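Local coordinates for type II secretion system protein F (Vibrio cholerae, PDB 2VMA) that probably acts as an inner-membrane component of the type II secretion system, needed for energy-dependent export of toxins and proteases from the periplasm, at residues A4-I9 with Y71-D76; I9-L14 with N105-R110; E33-V38 with A53-V58; T63-L68 with M82-E87. One frame throughout, in Å; residues are numbered along the deposited sequence.

Contact 1 (A4-I9 with Y71-D76)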
loop_
_atom_site.group_PDB
_atom_site.type_symbol
_atom_site.label_atom_id
_atom_site.label_comp_id
_atom_site.label_asym_id
_atom_site.label_seq_id
_atom_site.Cartn_x
_atom_site.Cartn_y
_atom_site.Cartn_z
ATOM N N ALA A 4 8.926 3.650 -21.237
ATOM C CA ALA A 4 9.148 2.926 -19.995
ATOM C C ALA A 4 7.879 2.176 -19.635
ATOM O O ALA A 4 6.783 2.553 -20.056
ATOM C CB ALA A 4 9.554 3.873 -18.857
ATOM N N PHE A 5 8.039 1.097 -18.876
ATOM C CA PHE A 5 6.908 0.325 -18.377
ATOM C C PHE A 5 7.254 -0.346 -17.047
ATOM O O PHE A 5 8.302 -0.986 -16.913
ATOM C CB PHE A 5 6.462 -0.715 -19.402
ATOM C CG PHE A 5 5.328 -1.579 -18.923
ATOM C CD1 PHE A 5 4.065 -1.031 -18.738
ATOM C CD2 PHE A 5 5.529 -2.919 -18.622
ATOM C CE1 PHE A 5 3.022 -1.807 -18.281
ATOM C CE2 PHE A 5 4.488 -3.706 -18.154
ATOM C CZ PHE A 5 3.233 -3.161 -18.002
ATOM N N LYS A 6 6.373 -0.178 -16.061
ATOM C CA LYS A 6 6.538 -0.772 -14.736
ATOM C C LYS A 6 5.218 -1.411 -14.325
ATOM O O LYS A 6 4.163 -0.931 -14.693
ATOM C CB LYS A 6 6.968 0.282 -13.703
ATOM C CG LYS A 6 8.388 0.750 -13.888
ATOM C CD LYS A 6 8.728 1.979 -13.084
ATOM C CE LYS A 6 10.112 2.455 -13.420
ATOM N NZ LYS A 6 10.565 3.505 -12.496
ATOM N N ARG A 7 5.306 -2.529 -13.604
ATOM C CA ARG A 7 4.153 -3.189 -13.021
ATOM C C ARG A 7 4.095 -2.877 -11.527
ATOM O O ARG A 7 5.130 -2.598 -10.900
ATOM C CB ARG A 7 4.233 -4.696 -13.238
ATOM C CG ARG A 7 4.289 -5.127 -14.688
ATOM C CD ARG A 7 3.793 -6.563 -14.872
ATOM N NE ARG A 7 4.058 -7.038 -16.221
ATOM C CZ ARG A 7 5.185 -7.615 -16.634
ATOM N NH1 ARG A 7 6.208 -7.823 -15.800
ATOM N NH2 ARG A 7 5.280 -7.986 -17.895
ATOM N N GLY A 8 2.881 -2.891 -10.972
ATOM C CA GLY A 8 2.687 -2.736 -9.526
ATOM C C GLY A 8 3.033 -4.009 -8.760
ATOM O O GLY A 8 3.846 -4.833 -9.211
ATOM N N ILE A 9 2.443 -4.165 -7.580
ATOM C CA ILE A 9 2.641 -5.357 -6.768
ATOM C C ILE A 9 1.364 -6.228 -6.736
ATOM O O ILE A 9 0.289 -5.813 -7.153
ATOM C CB ILE A 9 3.119 -4.978 -5.337
ATOM C CG1 ILE A 9 1.993 -4.300 -4.546
ATOM C CG2 ILE A 9 4.341 -4.067 -5.435
ATOM C CD1 ILE A 9 2.410 -3.699 -3.191
ATOM N N TYR A 71 4.990 6.176 -6.956
ATOM C CA TYR A 71 4.682 4.816 -7.419
ATOM C C TYR A 71 3.225 4.675 -7.862
ATOM O O TYR A 71 2.482 3.889 -7.272
ATOM C CB TYR A 71 4.995 3.827 -6.291
ATOM C CG TYR A 71 6.468 3.799 -5.965
ATOM C CD1 TYR A 71 7.329 2.909 -6.616
ATOM C CD2 TYR A 71 7.015 4.686 -5.037
ATOM C CE1 TYR A 71 8.690 2.900 -6.352
ATOM C CE2 TYR A 71 8.397 4.697 -4.776
ATOM C CZ TYR A 71 9.219 3.785 -5.431
ATOM O OH TYR A 71 10.574 3.762 -5.170
ATOM N N PRO A 72 2.817 5.419 -8.917
ATOM C CA PRO A 72 1.410 5.457 -9.365
ATOM C C PRO A 72 0.942 4.124 -9.944
ATOM O O PRO A 72 -0.245 3.806 -9.912
ATOM C CB PRO A 72 1.413 6.558 -10.434
ATOM C CG PRO A 72 2.782 6.589 -10.934
ATOM C CD PRO A 72 3.669 6.274 -9.769
ATOM N N HIS A 73 1.894 3.369 -10.489
ATOM C CA HIS A 73 1.655 1.998 -10.926
ATOM C C HIS A 73 1.434 1.003 -9.768
ATOM O O HIS A 73 0.982 -0.105 -10.009
ATOM C CB HIS A 73 2.808 1.539 -11.830
ATOM C CG HIS A 73 4.157 1.570 -11.166
ATOM N ND1 HIS A 73 4.841 2.743 -10.921
ATOM C CD2 HIS A 73 4.939 0.575 -10.689
ATOM C CE1 HIS A 73 5.994 2.464 -10.344
ATOM N NE2 HIS A 73 6.078 1.158 -10.195
ATOM N N VAL A 74 1.750 1.396 -8.524
ATOM C CA VAL A 74 1.449 0.583 -7.321
ATOM C C VAL A 74 0.210 1.087 -6.575
ATOM O O VAL A 74 -0.684 0.306 -6.270
ATOM C CB VAL A 74 2.656 0.494 -6.339
ATOM C CG1 VAL A 74 2.327 -0.397 -5.103
ATOM C CG2 VAL A 74 3.879 -0.048 -7.075
ATOM N N PHE A 75 0.178 2.380 -6.263
ATOM C CA PHE A 75 -0.935 2.978 -5.520
ATOM C C PHE A 75 -1.739 3.826 -6.511
ATOM O O PHE A 75 -1.242 4.850 -7.014
ATOM C CB PHE A 75 -0.412 3.817 -4.353
ATOM C CG PHE A 75 0.612 3.098 -3.511
ATOM C CD1 PHE A 75 0.216 2.309 -2.431
ATOM C CD2 PHE A 75 1.968 3.170 -3.834
ATOM C CE1 PHE A 75 1.147 1.624 -1.677
ATOM C CE2 PHE A 75 2.911 2.492 -3.092
ATOM C CZ PHE A 75 2.502 1.717 -1.999
ATOM N N ASP A 76 -2.948 3.379 -6.841
ATOM C CA ASP A 76 -3.751 4.086 -7.840
ATOM C C ASP A 76 -4.278 5.428 -7.316
ATOM O O ASP A 76 -4.067 5.793 -6.154
ATOM C CB ASP A 76 -4.864 3.195 -8.442
ATOM C CG ASP A 76 -5.939 2.794 -7.448
ATOM O OD1 ASP A 76 -6.049 3.362 -6.331
ATOM O OD2 ASP A 76 -6.729 1.908 -7.826
HETATM O O HOH W 1 -0.157 -2.532 -6.977
#
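Lys6 and Gly8 lie against the turn that carries His73 and Val74. The tight part is at Gly8. Its CA sits 3.2 Å from His73 O, and the CA atoms of Gly8 and Val74 come within 4.2 Å. Having no side chain, Gly8 permits this close backbone approach. Next to it, a water bridges the backbones, donating to Val74 O at 3.0 Å and accepting from Ile9 N at 3.1 Å. The imidazole of His73 meets the loop at one face and at one edge. Lys6 CB lies over the face, 3.8 Å from the ring centroid, as a CH-pi contact. Arg7 O meets His73 CD2 at the ring edge, at 3.2 Å. With chi1 at 60°, CG of His73 stands between its own N and carbonyl carbon, and this turns the ring to the loop. Further in, Ile9 CD1 reaches Val74 CG1 at 3.8 Å. Both residues also pack on helix 45-59.

The Lys6 side is loose. Its extended chain passes the ring and its end runs off to the exposed surface. Apolar contact and the bridging water, rather than strand-like pairing, therefore join the N-terminal loop to the turn before helix 77-89.

Contact 2 (I9-L14 with N105-R110)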
loop_
_atom_site.group_PDB
_atom_site.type_symbol
_atom_site.label_atom_id
_atom_site.label_comp_id
_atom_site.label_asym_id
_atom_site.label_seq_id
_atom_site.Cartn_x
_atom_site.Cartn_y
_atom_site.Cartn_z
ATOM N N ILE A 9 2.443 -4.165 -7.580
ATOM C CA ILE A 9 2.641 -5.357 -6.768
ATOM C C ILE A 9 1.364 -6.228 -6.736
ATOM O O ILE A 9 0.289 -5.813 -7.153
ATOM C CB ILE A 9 3.119 -4.978 -5.337
ATOM C CG1 ILE A 9 1.993 -4.300 -4.546
ATOM C CG2 ILE A 9 4.341 -4.067 -5.435
ATOM C CD1 ILE A 9 2.410 -3.699 -3.191
ATOM N N SER A 10 1.489 -7.444 -6.233
ATOM C CA SER A 10 0.345 -8.362 -6.189
ATOM C C SER A 10 -0.729 -7.840 -5.220
ATOM O O SER A 10 -0.426 -7.085 -4.295
ATOM C CB SER A 10 0.804 -9.755 -5.779
ATOM O OG SER A 10 0.949 -9.848 -4.374
ATOM N N THR A 11 -1.984 -8.230 -5.440
ATOM C CA THR A 11 -3.060 -7.738 -4.585
ATOM C C THR A 11 -2.868 -8.200 -3.135
ATOM O O THR A 11 -3.137 -7.432 -2.238
ATOM C CB THR A 11 -4.479 -8.061 -5.110
ATOM O OG1 THR A 11 -4.773 -9.457 -4.963
ATOM C CG2 THR A 11 -4.633 -7.657 -6.554
ATOM N N PRO A 12 -2.396 -9.446 -2.906
ATOM C CA PRO A 12 -2.069 -9.796 -1.506
ATOM C C PRO A 12 -0.902 -9.016 -0.909
ATOM O O PRO A 12 -0.937 -8.714 0.278
ATOM C CB PRO A 12 -1.754 -11.306 -1.553
ATOM C CG PRO A 12 -2.109 -11.766 -2.941
ATOM C CD PRO A 12 -2.173 -10.581 -3.830
ATOM N N ASP A 13 0.105 -8.684 -1.723
ATOM C CA ASP A 13 1.228 -7.876 -1.247
ATOM C C ASP A 13 0.808 -6.452 -0.882
ATOM O O ASP A 13 1.279 -5.927 0.116
ATOM C CB ASP A 13 2.392 -7.859 -2.248
ATOM C CG ASP A 13 3.262 -9.126 -2.153
ATOM O OD1 ASP A 13 3.402 -9.683 -1.037
ATOM O OD2 ASP A 13 3.819 -9.545 -3.178
ATOM N N LEU A 14 -0.061 -5.835 -1.685
ATOM C CA LEU A 14 -0.645 -4.561 -1.305
ATOM C C LEU A 14 -1.506 -4.698 -0.047
ATOM O O LEU A 14 -1.461 -3.825 0.793
ATOM C CB LEU A 14 -1.470 -3.919 -2.442
ATOM C CG LEU A 14 -1.930 -2.477 -2.163
ATOM C CD1 LEU A 14 -0.736 -1.570 -1.785
ATOM C CD2 LEU A 14 -2.681 -1.877 -3.376
ATOM N N ASN A 105 -10.260 -7.263 1.141
ATOM C CA ASN A 105 -11.445 -7.790 0.460
ATOM C C ASN A 105 -11.192 -7.944 -1.040
ATOM O O ASN A 105 -11.586 -8.932 -1.631
ATOM C CB ASN A 105 -12.682 -6.905 0.724
ATOM C CG ASN A 105 -13.320 -7.159 2.083
ATOM O OD1 ASN A 105 -13.741 -6.222 2.769
ATOM N ND2 ASN A 105 -13.407 -8.424 2.474
ATOM N N ARG A 106 -10.490 -6.973 -1.624
ATOM C CA ARG A 106 -10.021 -7.040 -3.009
ATOM C C ARG A 106 -9.154 -8.282 -3.264
ATOM O O ARG A 106 -9.435 -9.028 -4.191
ATOM C CB ARG A 106 -9.256 -5.759 -3.393
ATOM C CG ARG A 106 -8.557 -5.825 -4.748
ATOM C CD ARG A 106 -8.286 -4.430 -5.339
ATOM N NE ARG A 106 -7.529 -4.443 -6.596
ATOM C CZ ARG A 106 -7.966 -4.931 -7.766
ATOM N NH1 ARG A 106 -9.163 -5.512 -7.874
ATOM N NH2 ARG A 106 -7.178 -4.873 -8.849
ATOM N N GLN A 107 -8.124 -8.496 -2.449
ATOM C CA GLN A 107 -7.287 -9.702 -2.542
ATOM C C GLN A 107 -8.120 -10.988 -2.503
ATOM O O GLN A 107 -7.963 -11.845 -3.366
ATOM C CB GLN A 107 -6.240 -9.740 -1.421
ATOM C CG GLN A 107 -5.516 -11.075 -1.312
ATOM C CD GLN A 107 -5.879 -11.840 -0.081
ATOM O OE1 GLN A 107 -6.534 -12.874 -0.156
ATOM N NE2 GLN A 107 -5.424 -11.358 1.071
ATOM N N LYS A 108 -8.983 -11.100 -1.495
ATOM C CA LYS A 108 -9.832 -12.282 -1.266
ATOM C C LYS A 108 -10.716 -12.578 -2.466
ATOM O O LYS A 108 -10.747 -13.700 -2.989
ATOM C CB LYS A 108 -10.744 -12.070 -0.039
ATOM C CG LYS A 108 -10.079 -12.216 1.335
ATOM C CD LYS A 108 -11.070 -11.842 2.451
ATOM C CE LYS A 108 -10.473 -11.991 3.850
ATOM N NZ LYS A 108 -10.158 -13.419 4.181
HETATM N N MSE A 109 -11.451 -11.560 -2.896
HETATM C CA MSE A 109 -12.351 -11.687 -4.041
HETATM C C MSE A 109 -11.605 -12.028 -5.312
HETATM O O MSE A 109 -11.996 -12.923 -6.032
HETATM C CB MSE A 109 -13.115 -10.393 -4.273
HETATM C CG MSE A 109 -14.103 -10.069 -3.204
HETATM SE SE MSE A 109 -14.608 -8.177 -3.311
HETATM C CE MSE A 109 -15.172 -8.089 -5.193
ATOM N N ARG A 110 -10.528 -11.301 -5.577
ATOM C CA ARG A 110 -9.729 -11.502 -6.775
ATOM C C ARG A 110 -9.059 -12.872 -6.811
ATOM O O ARG A 110 -9.057 -13.541 -7.857
ATOM C CB ARG A 110 -8.655 -10.433 -6.831
ATOM C CG ARG A 110 -8.078 -10.211 -8.161
ATOM C CD ARG A 110 -8.343 -8.798 -8.654
ATOM N NE ARG A 110 -7.917 -8.740 -10.041
ATOM C CZ ARG A 110 -8.597 -8.207 -11.061
ATOM N NH1 ARG A 110 -9.768 -7.584 -10.891
ATOM N NH2 ARG A 110 -8.062 -8.281 -12.271
#
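Thr11 and Pro12 rest on Gln107 at the surface of the domain. Thr11 OG1 comes to 3.5 Å from Gln107 CA, and the two CA atoms are 5.1 Å apart. The pyrrolidine ring of Pro12 crosses the Gln107 side chain at about a right angle. Pro12 CA is 3.7 Å from Gln107 CG. In Gln107, CG lies trans to the main-chain nitrogen (chi1 169°), and this carries it out to the proline. Thr11 CG2 takes the other flank, where it lies over one face of the Arg106 guanidinium, 4.3 Å from Arg106 NE. Thr11 CG2 is also 4.4 Å from Arg110 CD, a loose approach.

The contact sets the first turn of helix 11-26 against the middle of the long helix 92-120 in this all-helical cytoplasmic domain. The touching residues directly follow the N-cap, Ser10. Its OG accepts from Asp13 N at 3.0 Å, with an N-H...O angle of 153°, and so satisfies a backbone N-H of the first turn. Asp13 points away from the long helix and makes a salt bridge with Lys44 through OD2. On helix 92-120, Arg106 NH2 lies 3.9 Å above the plane of the Arg110 guanidinium, toward its rim; the two groups are not stacked flat. Further out, Ile9 packs on Ile47 and Met50 of helix 45-59, and Leu14 packs on Phe75.

Contact 3 (E33-V38 with A53-V58)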
loop_
_atom_site.group_PDB
_atom_site.type_symbol
_atom_site.label_atom_id
_atom_site.label_comp_id
_atom_site.label_asym_id
_atom_site.label_seq_id
_atom_site.Cartn_x
_atom_site.Cartn_y
_atom_site.Cartn_z
ATOM N N GLU A 33 8.522 6.055 11.131
ATOM C CA GLU A 33 8.909 4.803 11.802
ATOM C C GLU A 33 8.004 3.622 11.401
ATOM O O GLU A 33 8.459 2.468 11.321
ATOM C CB GLU A 33 8.937 5.007 13.333
ATOM C CG GLU A 33 9.675 3.924 14.099
ATOM C CD GLU A 33 9.557 4.079 15.624
ATOM O OE1 GLU A 33 9.209 5.175 16.114
ATOM O OE2 GLU A 33 9.798 3.087 16.328
ATOM N N CYS A 34 6.730 3.905 11.137
ATOM C CA CYS A 34 5.811 2.887 10.624
ATOM C C CYS A 34 6.268 2.362 9.256
ATOM O O CYS A 34 6.238 1.149 8.997
ATOM C CB CYS A 34 4.382 3.435 10.517
ATOM S SG CYS A 34 3.658 3.954 12.073
ATOM N N LEU A 35 6.650 3.280 8.380
ATOM C CA LEU A 35 7.147 2.933 7.035
ATOM C C LEU A 35 8.427 2.121 7.082
ATOM O O LEU A 35 8.572 1.149 6.357
ATOM C CB LEU A 35 7.370 4.197 6.213
ATOM C CG LEU A 35 6.093 4.874 5.720
ATOM C CD1 LEU A 35 6.397 6.321 5.326
ATOM C CD2 LEU A 35 5.566 4.061 4.534
ATOM N N ARG A 36 9.344 2.522 7.963
ATOM C CA ARG A 36 10.532 1.736 8.258
ATOM C C ARG A 36 10.223 0.282 8.652
ATOM O O ARG A 36 10.805 -0.660 8.093
ATOM C CB ARG A 36 11.341 2.408 9.372
ATOM C CG ARG A 36 12.509 1.586 9.903
ATOM C CD ARG A 36 13.093 2.197 11.187
ATOM N NE ARG A 36 14.015 3.283 10.882
ATOM C CZ ARG A 36 13.874 4.577 11.207
ATOM N NH1 ARG A 36 12.824 5.048 11.894
ATOM N NH2 ARG A 36 14.830 5.421 10.834
ATOM N N ALA A 37 9.349 0.093 9.634
ATOM C CA ALA A 37 8.992 -1.266 10.091
ATOM C C ALA A 37 8.343 -2.131 8.991
ATOM O O ALA A 37 8.702 -3.295 8.829
ATOM C CB ALA A 37 8.096 -1.196 11.322
ATOM N N VAL A 38 7.396 -1.567 8.240
ATOM C CA VAL A 38 6.771 -2.285 7.120
ATOM C C VAL A 38 7.851 -2.696 6.088
ATOM O O VAL A 38 7.851 -3.820 5.630
ATOM C CB VAL A 38 5.602 -1.465 6.476
ATOM C CG1 VAL A 38 5.021 -2.188 5.269
ATOM C CG2 VAL A 38 4.501 -1.230 7.487
ATOM N N ALA A 53 12.042 4.278 -0.094
ATOM C CA ALA A 53 11.927 5.458 -0.941
ATOM C C ALA A 53 10.746 6.336 -0.566
ATOM O O ALA A 53 10.888 7.538 -0.493
ATOM C CB ALA A 53 11.830 5.051 -2.434
ATOM N N VAL A 54 9.563 5.747 -0.376
ATOM C CA VAL A 54 8.419 6.517 0.173
ATOM C C VAL A 54 8.786 7.181 1.521
ATOM O O VAL A 54 8.599 8.406 1.695
ATOM C CB VAL A 54 7.143 5.660 0.278
ATOM C CG1 VAL A 54 6.054 6.388 1.080
ATOM C CG2 VAL A 54 6.647 5.297 -1.134
ATOM N N ARG A 55 9.386 6.418 2.432
ATOM C CA ARG A 55 9.802 6.988 3.733
ATOM C C ARG A 55 10.803 8.142 3.554
ATOM O O ARG A 55 10.732 9.153 4.274
ATOM C CB ARG A 55 10.410 5.917 4.650
ATOM C CG ARG A 55 10.789 6.442 6.048
ATOM C CD ARG A 55 11.567 5.442 6.907
ATOM N NE ARG A 55 12.086 6.135 8.091
ATOM C CZ ARG A 55 13.136 6.964 8.083
ATOM N NH1 ARG A 55 13.828 7.183 6.971
ATOM N NH2 ARG A 55 13.511 7.584 9.194
ATOM N N ALA A 56 11.746 7.989 2.620
ATOM C CA ALA A 56 12.758 9.034 2.367
ATOM C C ALA A 56 12.115 10.361 1.965
ATOM O O ALA A 56 12.538 11.418 2.441
ATOM C CB ALA A 56 13.764 8.584 1.287
ATOM N N LYS A 57 11.123 10.307 1.072
ATOM C CA LYS A 57 10.319 11.499 0.711
ATOM C C LYS A 57 9.548 12.084 1.888
ATOM O O LYS A 57 9.477 13.283 2.022
ATOM C CB LYS A 57 9.305 11.203 -0.414
ATOM C CG LYS A 57 9.883 11.196 -1.794
ATOM C CD LYS A 57 10.322 12.584 -2.241
ATOM C CE LYS A 57 11.494 12.504 -3.197
ATOM N NZ LYS A 57 11.185 11.683 -4.404
ATOM N N VAL A 58 8.935 11.225 2.700
ATOM C CA VAL A 58 8.207 11.649 3.913
ATOM C C VAL A 58 9.136 12.385 4.897
ATOM O O VAL A 58 8.749 13.430 5.453
ATOM C CB VAL A 58 7.485 10.429 4.588
ATOM C CG1 VAL A 58 7.000 10.733 6.015
ATOM C CG2 VAL A 58 6.306 9.953 3.702
#
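Arg36 and Arg55 both send CG to the side opposite their own backbone N, which directs their chains toward each other. From there the chains differ. Arg55 stays extended as far as NE and reaches straight across to the other helix. Arg36 bends at chi3 (-82°), which turns its guanidinium over to meet that of Arg55. The two planes are inclined by 52°, so the groups are not stacked flat. Arg36 NH2 and Arg55 NH2 are 3.0 Å apart. Both are donors and do not bond to each other. The carboxylate of Glu32 accounts for the gathering: its OE2 makes salt bridges with Arg36 NH1 and Arg55 NH2. The negative charge would be expected to offset the two positive ones.

Beside this polar cluster the packing is apolar and centres on Leu35. Leu35 CB lies 3.8 Å from Arg55 CB, against the aliphatic part of the arginine. One methyl, Leu35 CD1, touches Val58 CG2 at 4.0 Å. The other, Leu35 CD2, approaches Val54 CG1 at 4.2 Å, the two side chains crossing at about a right angle.

The segments belong to helices 31-40 and 45-59, consecutive in the chain, which form an antiparallel hairpin. The segment axes are 9.2 Å apart at closest approach and run at 167°. Cys34 and Val38 turn to helix 11-26, while Val54 and Val58 pack on the short helix 64-68.

Contact 4 (T63-L68 with M82-E87)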
loop_
_atom_site.group_PDB
_atom_site.type_symbol
_atom_site.label_atom_id
_atom_site.label_comp_id
_atom_site.label_asym_id
_atom_site.label_seq_id
_atom_site.Cartn_x
_atom_site.Cartn_y
_atom_site.Cartn_z
ATOM N N THR A 63 4.001 14.751 2.086
ATOM C CA THR A 63 2.889 13.989 2.658
ATOM C C THR A 63 2.975 12.550 2.148
ATOM O O THR A 63 3.636 12.287 1.143
ATOM C CB THR A 63 1.515 14.596 2.286
ATOM O OG1 THR A 63 1.300 14.502 0.877
ATOM C CG2 THR A 63 1.416 16.042 2.722
ATOM N N LEU A 64 2.307 11.627 2.834
ATOM C CA LEU A 64 2.253 10.226 2.412
ATOM C C LEU A 64 1.678 10.116 1.014
ATOM O O LEU A 64 2.237 9.424 0.156
ATOM C CB LEU A 64 1.418 9.376 3.370
ATOM C CG LEU A 64 1.483 7.861 3.146
ATOM C CD1 LEU A 64 2.956 7.375 3.023
ATOM C CD2 LEU A 64 0.745 7.113 4.256
ATOM N N SER A 65 0.550 10.794 0.800
ATOM C CA SER A 65 -0.126 10.778 -0.492
ATOM C C SER A 65 0.806 11.179 -1.638
ATOM O O SER A 65 0.855 10.499 -2.663
ATOM C CB SER A 65 -1.334 11.715 -0.488
ATOM O OG SER A 65 -1.925 11.709 -1.775
ATOM N N ASP A 66 1.540 12.270 -1.430
ATOM C CA ASP A 66 2.481 12.803 -2.415
ATOM C C ASP A 66 3.648 11.817 -2.644
ATOM O O ASP A 66 4.050 11.541 -3.777
ATOM C CB ASP A 66 2.986 14.192 -1.953
ATOM C CG ASP A 66 2.000 15.359 -2.284
ATOM O OD1 ASP A 66 0.866 15.150 -2.784
ATOM O OD2 ASP A 66 2.373 16.528 -2.037
ATOM N N SER A 67 4.170 11.266 -1.556
ATOM C CA SER A 67 5.219 10.257 -1.616
ATOM C C SER A 67 4.774 8.966 -2.329
ATOM O O SER A 67 5.530 8.421 -3.125
ATOM C CB SER A 67 5.721 9.951 -0.214
ATOM O OG SER A 67 6.142 11.142 0.430
ATOM N N LEU A 68 3.553 8.497 -2.068
ATOM C CA LEU A 68 3.022 7.312 -2.777
ATOM C C LEU A 68 2.822 7.538 -4.277
ATOM O O LEU A 68 2.840 6.584 -5.052
ATOM C CB LEU A 68 1.707 6.849 -2.171
ATOM C CG LEU A 68 1.729 6.399 -0.716
ATOM C CD1 LEU A 68 0.290 6.215 -0.215
ATOM C CD2 LEU A 68 2.551 5.151 -0.519
HETATM N N MSE A 82 -7.524 8.867 -1.159
HETATM C CA MSE A 82 -8.029 8.507 0.168
HETATM C C MSE A 82 -7.014 8.901 1.255
HETATM O O MSE A 82 -7.379 9.519 2.263
HETATM C CB MSE A 82 -8.372 7.003 0.200
HETATM C CG MSE A 82 -9.051 6.497 1.456
HETATM SE SE MSE A 82 -10.755 7.431 1.845
HETATM C CE MSE A 82 -11.886 6.407 0.740
ATOM N N VAL A 83 -5.747 8.582 1.016
ATOM C CA VAL A 83 -4.645 8.977 1.900
ATOM C C VAL A 83 -4.594 10.491 2.078
ATOM O O VAL A 83 -4.550 10.995 3.209
ATOM C CB VAL A 83 -3.284 8.451 1.369
ATOM C CG1 VAL A 83 -2.112 8.862 2.304
ATOM C CG2 VAL A 83 -3.302 6.899 1.233
ATOM N N ALA A 84 -4.615 11.201 0.949
ATOM C CA ALA A 84 -4.630 12.655 0.912
ATOM C C ALA A 84 -5.780 13.239 1.740
ATOM O O ALA A 84 -5.575 14.205 2.455
ATOM C CB ALA A 84 -4.695 13.146 -0.546
ATOM N N ALA A 85 -6.971 12.639 1.645
ATOM C CA ALA A 85 -8.141 13.027 2.436
ATOM C C ALA A 85 -7.932 12.885 3.953
ATOM O O ALA A 85 -8.279 13.779 4.723
ATOM C CB ALA A 85 -9.394 12.217 1.990
ATOM N N GLY A 86 -7.371 11.751 4.365
ATOM C CA GLY A 86 -7.021 11.504 5.754
ATOM C C GLY A 86 -6.017 12.510 6.281
ATOM O O GLY A 86 -6.179 12.994 7.383
ATOM N N GLU A 87 -4.998 12.821 5.478
ATOM C CA GLU A 87 -3.948 13.761 5.854
ATOM C C GLU A 87 -4.458 15.191 5.944
ATOM O O GLU A 87 -4.118 15.899 6.885
ATOM C CB GLU A 87 -2.747 13.682 4.900
ATOM C CG GLU A 87 -1.945 12.394 5.074
ATOM C CD GLU A 87 -0.757 12.280 4.142
ATOM O OE1 GLU A 87 -0.973 12.075 2.934
ATOM O OE2 GLU A 87 0.400 12.366 4.624
#
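Glu87 reaches across to the N-terminus of helix 64-68 and accepts from two successive backbone N-H groups. Leu64 N bonds to Glu87 OE2 at 2.7 Å, on the syn lone pair, with an N-H...O angle of 155°. Ser65 N bonds to Glu87 OE1 at 2.9 Å, also from the syn side but 18° out of the carboxylate plane. The bond is fairly straight, at 166°. Two bonds fix the rotation of the carboxylate. The positive end of the helix dipole would be expected to favour its negative charge.

This is N-terminal capping of a short helix, shared between two residues. Thr63 is the N-cap, and its OG1 accepts from Asp66 N at 3.2 Å. Glu87 comes from helix 77-89, which runs roughly antiparallel alongside. Thr63 O accepts twice, from Ser67 N and from Ser67 OG, the hydroxyl at 2.8 Å standing above the carbonyl plane. Ser65 OG bonds to Arg80 O, in an earlier turn of helix 77-89, and touches Ala84 CB at 3.4 Å.

Val83 fills the apolar side of the interface. Its CG1 meets Leu64 CB at 3.7 Å, and its CG2 meets Leu68 CD1 at 3.9 Å. Leu92 and Leu99 of helix 92-120 also pack on Val83.

Overall arrangement
Contacts 3 and 4 are neighbours, with centres about 13 Å apart, joined by Ser67 packing on Lys57 and Val58. Contact 1 ties the rest together. Tyr71 touches Ala53 and Val54 of contact 3. Phe75 packs on Leu68 of contact 4 and on Leu14 of contact 2. Contacts 1 and 2 share Ile9. Contact 2 lies across the chain's centre from contacts 3 and 4, with centres about 22 and 21 Å away. Here the calcium ion is bound by Glu97 and Asp101 of helix 92-120; Glu43 is also a known calcium ligand of this protein. The Gln107 side chain is about 13 Å from the ion, and the Val83 side chain about 11 Å from that of Glu97.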